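Local coordinates for papain-like protease (Human betacoronavirus 2c EMC/2012, PDB 4RNA), which probably cleaves the viral polyprotein as a zinc-containing cysteine protease of the papain-like clan, at residues 121-126 / 137-142; 158-163 / 169-174. One frame throughout, in Å; residues are numbered along the deposited sequence.

Helix 115-122 runs out into residues 121-126, the chain passes through the short strand 128-130, and helix 133-143 returns to meet them, so contact 1 closes a short loop. Helix 148-158 follows, and where it ends contact 2 opens: residues 158-163 lead into a tight connection that helix 168-176 closes with residues 169-174. The two loops therefore lie in series, neither enclosing nor crossing the other, with centres about 16 Å apart. They meet through helix 168-176, where Thr121 and Leu122 of contact 1 pack on Leu172 of contact 2. Together they tie four consecutive helices of the protease into one block.

Contact 1. Residues 121-126 / 137-142; sequences TLDLLK and HAFMKH
Phe139 is the first residue of 137-142 to reach across, with its ring directed at Leu122 and Asp123. With CG anti to the backbone N (chi1 -166°), the ring extends away from its own helix, and its far atom, Phe139 CZ, stops 4.3 Å from Leu122 O. That carbonyl lies at the ring edge, near its plane, while its backbone bond goes to Leu125 N in the type I turn from Leu122 to Leu125. Asp123 OD1 sits obliquely to the same ring, 4.4 Å from Phe139 CE1. Around Phe139 the packing is aromatic: Phe150 of helix 148-158 stacks on it and Phe130 meets it edge-to-face.

One helical turn on, His142 makes the polar half of the contact. Its imidazole and the carboxylate of Asp123 approach from opposite directions and lie nearly coplanar, their planes 11° apart. His142 NE2 donates to Asp123 OD1 at 2.7 Å, with the oxygen in the ring plane and the N-H pointing to its syn lone pair; the N-H...O angle of 148° is moderately bent. The bend goes with a second, weak bond from His142 NE2 to Asp123 OD2 at 3.2 Å, so the N-H is shared unevenly between both oxygens. At the other ring nitrogen, His142 ND1 is hydrogen-bonded to Ser147 OG, and partners at both nitrogens fix the ring's rotation. Asp123 OD2 also forms a salt bridge with Arg104 NH2, which should help keep this buried carboxylate ionised.

A His-carboxylate hydrogen bond beside an aromatic cluster thus pins helix 133-143 to the type I turn Leu122-Leu125 that follows on from helix 115-122, a structural join within the helical thumb of the coronavirus papain-like protease.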
ATOM      1  N   THR A 121      10.056 -16.458   5.188  1.00 24.39           N
ATOM      2  CA  THR A 121      10.392 -15.828   6.446  1.00 26.55           C
ATOM      3  C   THR A 121       9.178 -15.962   7.380  1.00 25.28           C
ATOM      4  O   THR A 121       9.339 -16.369   8.580  1.00 25.01           O
ATOM      5  CB  THR A 121      10.755 -14.335   6.284  1.00 28.11           C
ATOM      6  OG1 THR A 121      11.912 -14.192   5.498  1.00 28.07           O
ATOM      7  CG2 THR A 121      11.050 -13.663   7.681  1.00 26.78           C
ATOM      8  N   LEU A 122       7.967 -15.674   6.862  1.00 26.64           N
ATOM      9  CA  LEU A 122       6.749 -15.763   7.754  1.00 24.31           C
ATOM     10  C   LEU A 122       6.540 -17.194   8.213  1.00 27.00           C
ATOM     11  O   LEU A 122       6.058 -17.461   9.282  1.00 25.59           O
ATOM     12  CB  LEU A 122       5.439 -15.337   6.999  1.00 25.56           C
ATOM     13  CG  LEU A 122       5.319 -13.851   6.606  1.00 28.04           C
ATOM     14  CD1 LEU A 122       4.134 -13.730   5.628  1.00 32.06           C
ATOM     15  CD2 LEU A 122       5.119 -13.038   7.920  1.00 25.95           C
ATOM     16  N   ASP A 123       6.881 -18.158   7.378  1.00 21.76           N
ATOM     17  CA  ASP A 123       6.789 -19.565   7.759  1.00 26.65           C
ATOM     18  C   ASP A 123       7.633 -19.986   9.000  1.00 31.44           C
ATOM     19  O   ASP A 123       7.360 -21.050   9.575  1.00 30.06           O
ATOM     20  CB  ASP A 123       7.144 -20.482   6.568  1.00 27.37           C
ATOM     21  CG  ASP A 123       5.954 -20.653   5.555  1.00 32.47           C
ATOM     22  OD1 ASP A 123       4.802 -20.349   5.920  1.00 37.46           O
ATOM     23  OD2 ASP A 123       6.219 -21.111   4.388  1.00 31.77           O
ATOM     24  N   LEU A 124       8.614 -19.165   9.425  1.00 29.06           N
ATOM     25  CA  LEU A 124       9.481 -19.537  10.528  1.00 28.29           C
ATOM     26  C   LEU A 124       8.914 -18.930  11.786  1.00 30.30           C
ATOM     27  O   LEU A 124       9.429 -19.197  12.843  1.00 32.53           O
ATOM     28  CB  LEU A 124      10.901 -19.016  10.339  1.00 28.32           C
ATOM     29  CG  LEU A 124      11.554 -19.765   9.139  1.00 24.67           C
ATOM     30  CD1 LEU A 124      12.950 -19.200   8.806  1.00 27.82           C
ATOM     31  CD2 LEU A 124      11.608 -21.250   9.460  1.00 27.34           C
ATOM     32  N   LEU A 125       7.898 -18.093  11.680  1.00 27.77           N
ATOM     33  CA  LEU A 125       7.495 -17.344  12.927  1.00 27.76           C
ATOM     34  C   LEU A 125       6.512 -18.064  13.863  1.00 44.46           C
ATOM     35  O   LEU A 125       5.436 -18.514  13.412  1.00 44.70           O
ATOM     36  CB  LEU A 125       6.878 -15.958  12.574  1.00 28.66           C
ATOM     37  CG  LEU A 125       7.775 -14.967  11.789  1.00 27.32           C
ATOM     38  CD1 LEU A 125       7.074 -13.747  11.192  1.00 27.45           C
ATOM     39  CD2 LEU A 125       9.135 -14.657  12.457  1.00 27.11           C
ATOM     40  N   LYS A 126       6.794 -18.059  15.187  1.00 34.44           N
ATOM     41  CA  LYS A 126       5.969 -18.829  16.053  1.00 37.57           C
ATOM     42  C   LYS A 126       5.085 -17.829  16.767  1.00 33.40           C
ATOM     43  O   LYS A 126       5.416 -16.630  16.858  1.00 33.89           O
ATOM     44  CB  LYS A 126       6.839 -19.633  17.050  1.00 44.82           C
ATOM     45  CG  LYS A 126       7.668 -20.761  16.387  1.00 52.34           C
ATOM     46  CD  LYS A 126       6.830 -21.708  15.492  1.00 61.38           C
ATOM     47  CE  LYS A 126       7.557 -22.115  14.199  1.00 60.71           C
ATOM     48  NZ  LYS A 126       6.679 -22.680  13.133  1.00 56.70           N
ATOM     49  N   HIS A 137      -7.411 -17.239   7.913  1.00 30.89           N
ATOM     50  CA  HIS A 137      -7.964 -18.421   7.302  1.00 33.52           C
ATOM     51  C   HIS A 137      -7.045 -18.782   6.156  1.00 31.97           C
ATOM     52  O   HIS A 137      -6.650 -19.940   5.991  1.00 31.51           O
ATOM     53  CB  HIS A 137      -9.426 -18.188   6.886  1.00 39.62           C
ATOM     54  CG  HIS A 137     -10.042 -19.366   6.197  1.00 46.40           C
ATOM     55  ND1 HIS A 137     -10.001 -19.522   4.860  1.00 51.41           N
ATOM     56  CD2 HIS A 137     -10.681 -20.495   6.705  1.00 48.42           C
ATOM     57  CE1 HIS A 137     -10.610 -20.681   4.518  1.00 51.95           C
ATOM     58  NE2 HIS A 137     -11.022 -21.276   5.645  1.00 54.55           N
ATOM     59  N   ALA A 138      -6.609 -17.797   5.382  1.00 29.53           N
ATOM     60  CA  ALA A 138      -5.709 -18.169   4.234  1.00 25.18           C
ATOM     61  C   ALA A 138      -4.332 -18.728   4.676  1.00 25.39           C
ATOM     62  O   ALA A 138      -3.653 -19.489   3.882  1.00 26.05           O
ATOM     63  CB  ALA A 138      -5.471 -16.944   3.323  1.00 29.33           C
ATOM     64  N   PHE A 139      -3.816 -18.164   5.761  1.00 25.37           N
ATOM     65  CA  PHE A 139      -2.556 -18.548   6.389  1.00 28.81           C
ATOM     66  C   PHE A 139      -2.648 -20.043   6.780  1.00 31.08           C
ATOM     67  O   PHE A 139      -1.758 -20.818   6.439  1.00 30.07           O
ATOM     68  CB  PHE A 139      -2.307 -17.756   7.676  1.00 28.89           C
ATOM     69  CG  PHE A 139      -0.891 -17.870   8.178  1.00 33.60           C
ATOM     70  CD1 PHE A 139       0.182 -18.011   7.265  1.00 31.43           C
ATOM     71  CD2 PHE A 139      -0.620 -17.823   9.534  1.00 37.05           C
ATOM     72  CE1 PHE A 139       1.507 -18.117   7.746  1.00 40.78           C
ATOM     73  CE2 PHE A 139       0.705 -17.897  10.016  1.00 36.96           C
ATOM     74  CZ  PHE A 139       1.752 -18.039   9.137  1.00 35.67           C
ATOM     75  N   MET A 140      -3.717 -20.426   7.498  1.00 33.09           N
ATOM     76  CA  MET A 140      -3.996 -21.890   7.763  1.00 34.56           C
ATOM     77  C   MET A 140      -4.038 -22.789   6.520  1.00 36.59           C
ATOM     78  O   MET A 140      -3.420 -23.871   6.521  1.00 36.62           O
ATOM     79  CB  MET A 140      -5.247 -22.069   8.611  1.00 40.14           C
ATOM     80  CG  MET A 140      -5.142 -21.275   9.908  1.00 42.79           C
ATOM     81  SD  MET A 140      -3.736 -21.821  10.952  1.00 54.42           S
ATOM     82  CE  MET A 140      -2.277 -20.854  10.540  1.00 55.91           C
ATOM     83  N   LYS A 141      -4.712 -22.335   5.452  1.00 31.94           N
ATOM     84  CA  LYS A 141      -4.772 -23.100   4.207  1.00 35.00           C
ATOM     85  C   LYS A 141      -3.371 -23.219   3.641  1.00 33.94           C
ATOM     86  O   LYS A 141      -3.010 -24.274   3.047  1.00 34.35           O
ATOM     87  CB  LYS A 141      -5.687 -22.445   3.139  1.00 30.19           C
ATOM     88  CG  LYS A 141      -7.167 -22.500   3.427  1.00 41.24           C
ATOM     89  CD  LYS A 141      -7.897 -22.623   2.111  1.00 45.10           C
ATOM     90  CE  LYS A 141      -8.131 -21.269   1.489  1.00 48.44           C
ATOM     91  NZ  LYS A 141      -8.643 -21.420   0.086  1.00 50.25           N
ATOM     92  N   HIS A 142      -2.598 -22.110   3.729  1.00 30.94           N
ATOM     93  CA  HIS A 142      -1.229 -22.113   3.226  1.00 30.56           C
ATOM     94  C   HIS A 142      -0.444 -23.151   4.032  1.00 32.03           C
ATOM     95  O   HIS A 142       0.295 -23.933   3.492  1.00 31.05           O
ATOM     96  CB  HIS A 142      -0.587 -20.683   3.340  1.00 31.84           C
ATOM     97  CG  HIS A 142       0.956 -20.686   3.329  1.00 27.56           C
ATOM     98  ND1 HIS A 142       1.683 -20.912   2.205  1.00 34.18           N
ATOM     99  CD2 HIS A 142       1.882 -20.528   4.371  1.00 31.75           C
ATOM    100  CE1 HIS A 142       2.994 -20.894   2.502  1.00 31.92           C
ATOM    101  NE2 HIS A 142       3.113 -20.664   3.836  1.00 33.13           N
TER

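Contact 2. Residues 158-163 / 169-174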
ATOM      1  N   GLY A 158      -0.665  -5.680   0.068  1.00 31.61           N
ATOM      2  CA  GLY A 158       0.662  -5.064  -0.103  1.00 35.43           C
ATOM      3  C   GLY A 158       0.734  -4.117  -1.314  1.00 38.92           C
ATOM      4  O   GLY A 158       1.711  -3.406  -1.530  1.00 37.38           O
ATOM      5  N   ASN A 159      -0.339  -4.107  -2.092  1.00 36.76           N
ATOM      6  CA  ASN A 159      -0.487  -3.301  -3.257  1.00 39.09           C
ATOM      7  C   ASN A 159       0.551  -3.650  -4.233  1.00 42.88           C
ATOM      8  O   ASN A 159       1.102  -2.753  -4.835  1.00 48.39           O
ATOM      9  CB  ASN A 159      -0.370  -1.818  -2.912  1.00 38.90           C
ATOM     10  CG  ASN A 159      -1.542  -1.340  -2.121  1.00 42.61           C
ATOM     11  OD1 ASN A 159      -2.675  -1.585  -2.488  1.00 37.46           O
ATOM     12  ND2 ASN A 159      -1.282  -0.650  -1.025  1.00 40.26           N
ATOM     13  N   CYS A 160       0.810  -4.948  -4.372  1.00 36.61           N
ATOM     14  CA  CYS A 160       1.736  -5.473  -5.374  1.00 38.57           C
ATOM     15  C   CYS A 160       1.021  -5.564  -6.696  1.00 49.19           C
ATOM     16  O   CYS A 160      -0.173  -5.903  -6.763  1.00 53.72           O
ATOM     17  CB  CYS A 160       2.325  -6.843  -4.942  1.00 38.27           C
ATOM     18  SG  CYS A 160       2.870  -6.780  -3.210  1.00 38.23           S
ATOM     19  N   THR A 161       1.764  -5.268  -7.750  1.00 44.47           N
ATOM     20  CA  THR A 161       1.222  -5.270  -9.092  1.00 50.97           C
ATOM     21  C   THR A 161       1.812  -6.539  -9.632  1.00 48.89           C
ATOM     22  O   THR A 161       3.024  -6.744  -9.542  1.00 50.34           O
ATOM     23  CB  THR A 161       1.722  -4.028  -9.923  1.00 49.95           C
ATOM     24  OG1 THR A 161       1.536  -2.801  -9.185  1.00 50.75           O
ATOM     25  CG2 THR A 161       1.002  -3.923 -11.200  1.00 50.35           C
ATOM     26  N   PHE A 162       0.950  -7.422 -10.108  1.00 44.40           N
ATOM     27  CA  PHE A 162       1.357  -8.669 -10.657  1.00 44.38           C
ATOM     28  C   PHE A 162       2.399  -8.429 -11.748  1.00 49.92           C
ATOM     29  O   PHE A 162       2.163  -7.643 -12.688  1.00 47.18           O
ATOM     30  CB  PHE A 162       0.143  -9.421 -11.214  1.00 40.75           C
ATOM     31  CG  PHE A 162       0.460 -10.814 -11.677  1.00 46.37           C
ATOM     32  CD1 PHE A 162       0.519 -11.875 -10.771  1.00 42.37           C
ATOM     33  CD2 PHE A 162       0.719 -11.076 -13.012  1.00 46.00           C
ATOM     34  CE1 PHE A 162       0.807 -13.157 -11.198  1.00 48.93           C
ATOM     35  CE2 PHE A 162       1.021 -12.358 -13.434  1.00 47.46           C
ATOM     36  CZ  PHE A 162       1.073 -13.398 -12.531  1.00 42.55           C
ATOM     37  N   GLY A 163       3.554  -9.082 -11.602  1.00 47.58           N
ATOM     38  CA  GLY A 163       4.627  -9.064 -12.596  1.00 36.76           C
ATOM     39  C   GLY A 163       5.674  -7.984 -12.334  1.00 44.27           C
ATOM     40  O   GLY A 163       6.683  -7.929 -13.002  1.00 44.37           O
ATOM     41  N   SER A 169      11.279  -6.442   2.320  1.00 31.66           N
ATOM     42  CA  SER A 169      11.207  -5.919   3.711  1.00 33.25           C
ATOM     43  C   SER A 169       9.930  -5.133   3.905  1.00 29.54           C
ATOM     44  O   SER A 169       9.306  -5.238   4.968  1.00 30.78           O
ATOM     45  CB  SER A 169      12.485  -5.115   4.134  1.00 34.19           C
ATOM     46  OG  SER A 169      13.662  -5.928   3.895  1.00 35.40           O
ATOM     47  N   ARG A 170       9.564  -4.334   2.901  1.00 32.30           N
ATOM     48  CA  ARG A 170       8.330  -3.525   3.018  1.00 32.41           C
ATOM     49  C   ARG A 170       7.174  -4.475   3.236  1.00 29.72           C
ATOM     50  O   ARG A 170       6.365  -4.286   4.127  1.00 26.20           O
ATOM     51  CB  ARG A 170       8.089  -2.703   1.753  1.00 31.36           C
ATOM     52  CG  ARG A 170       6.797  -1.851   1.766  1.00 33.40           C
ATOM     53  CD  ARG A 170       6.599  -1.223   0.374  1.00 34.46           C
ATOM     54  NE  ARG A 170       5.977  -2.143  -0.575  1.00 34.49           N
ATOM     55  CZ  ARG A 170       4.712  -2.595  -0.537  1.00 32.20           C
ATOM     56  NH1 ARG A 170       3.802  -2.343   0.464  1.00 27.24           N
ATOM     57  NH2 ARG A 170       4.368  -3.401  -1.486  1.00 31.35           N
ATOM     58  N   LEU A 171       7.087  -5.506   2.412  1.00 27.88           N
ATOM     59  CA  LEU A 171       5.953  -6.475   2.553  1.00 32.48           C
ATOM     60  C   LEU A 171       5.911  -7.230   3.836  1.00 30.02           C
ATOM     61  O   LEU A 171       4.800  -7.422   4.462  1.00 31.40           O
ATOM     62  CB  LEU A 171       5.980  -7.465   1.374  1.00 34.42           C
ATOM     63  CG  LEU A 171       4.901  -7.393   0.315  1.00 45.38           C
ATOM     64  CD1 LEU A 171       3.475  -7.076   0.839  1.00 36.28           C
ATOM     65  CD2 LEU A 171       5.380  -6.343  -0.666  1.00 42.93           C
ATOM     66  N   LEU A 172       7.090  -7.678   4.327  1.00 29.02           N
ATOM     67  CA  LEU A 172       7.075  -8.342   5.639  1.00 31.28           C
ATOM     68  C   LEU A 172       6.508  -7.459   6.662  1.00 31.78           C
ATOM     69  O   LEU A 172       5.735  -7.862   7.536  1.00 28.26           O
ATOM     70  CB  LEU A 172       8.518  -8.648   6.094  1.00 35.78           C
ATOM     71  CG  LEU A 172       9.001 -10.021   5.788  1.00 38.48           C
ATOM     72  CD1 LEU A 172      10.465 -10.168   6.177  1.00 37.47           C
ATOM     73  CD2 LEU A 172       8.113 -10.993   6.556  1.00 32.22           C
ATOM     74  N   HIS A 173       6.903  -6.190   6.617  1.00 38.73           N
ATOM     75  CA  HIS A 173       6.434  -5.344   7.678  1.00 36.51           C
ATOM     76  C   HIS A 173       4.968  -5.013   7.542  1.00 36.57           C
ATOM     77  O   HIS A 173       4.247  -5.002   8.529  1.00 35.13           O
ATOM     78  CB  HIS A 173       7.421  -4.135   7.922  1.00 44.37           C
ATOM     79  CG  HIS A 173       8.803  -4.578   8.486  1.00 57.41           C
ATOM     80  ND1 HIS A 173       9.180  -4.388   9.789  1.00 49.39           N
ATOM     81  CD2 HIS A 173       9.871  -5.264   7.878  1.00 53.71           C
ATOM     82  CE1 HIS A 173      10.421  -4.914   9.984  1.00 54.86           C
ATOM     83  NE2 HIS A 173      10.839  -5.448   8.824  1.00 57.10           N
ATOM     84  N   THR A 174       4.454  -4.860   6.333  1.00 35.31           N
ATOM     85  CA  THR A 174       3.031  -4.669   6.153  1.00 39.13           C
ATOM     86  C   THR A 174       2.184  -5.863   6.501  1.00 38.49           C
ATOM     87  O   THR A 174       1.065  -5.713   7.030  1.00 34.10           O
ATOM     88  CB  THR A 174       2.646  -4.314   4.691  1.00 44.89           C
ATOM     89  OG1 THR A 174       3.183  -5.305   3.822  1.00 72.18           O
ATOM     90  CG2 THR A 174       3.218  -3.063   4.289  1.00 43.63           C
TER
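Arg170 reaches from helix 168-176 to Gly158 O, the carbonyl at the end of helix 148-158, and supplies the polar bonds of this contact. Arg170 NH2 donates to Gly158 O at 2.7 Å, with the N tilted 24° from the carbonyl plane and an N-H...O angle of 146°. From the same guanidinium edge, Arg170 NH1 adds a weak bond to Gly158 O at 3.1 Å. The side chain starts extended, with CG anti to the backbone N, then bends at chi3 (82°), turning the guanidinium toward the carbonyl. Arg170 NH2 has a second partner in Asp166 OD1, a salt bridge from the intervening loop, so one nitrogen joins a helix end to that loop. Arg170 also packs on Asn159 of a neighbouring subunit.

The apolar half belongs to Leu171, whose two methyls divide the work. Leu171 CD1 packs against Gly158 CA at 3.6 Å, directly on the bare backbone, while Leu171 CD2 meets Cys160 SG, also at 3.6 Å. Leu171 also touches Val118 of helix 115-122.

Asn159 leaves the helix with positive phi in a Schellman motif, and the chain then places Cys160 beside Leu171. An arginine bound to the C-terminal carbonyl of a Schellman-capped helix here fastens a tight helix-loop-helix connection in the thumb, the all-helical subdomain of this protease family.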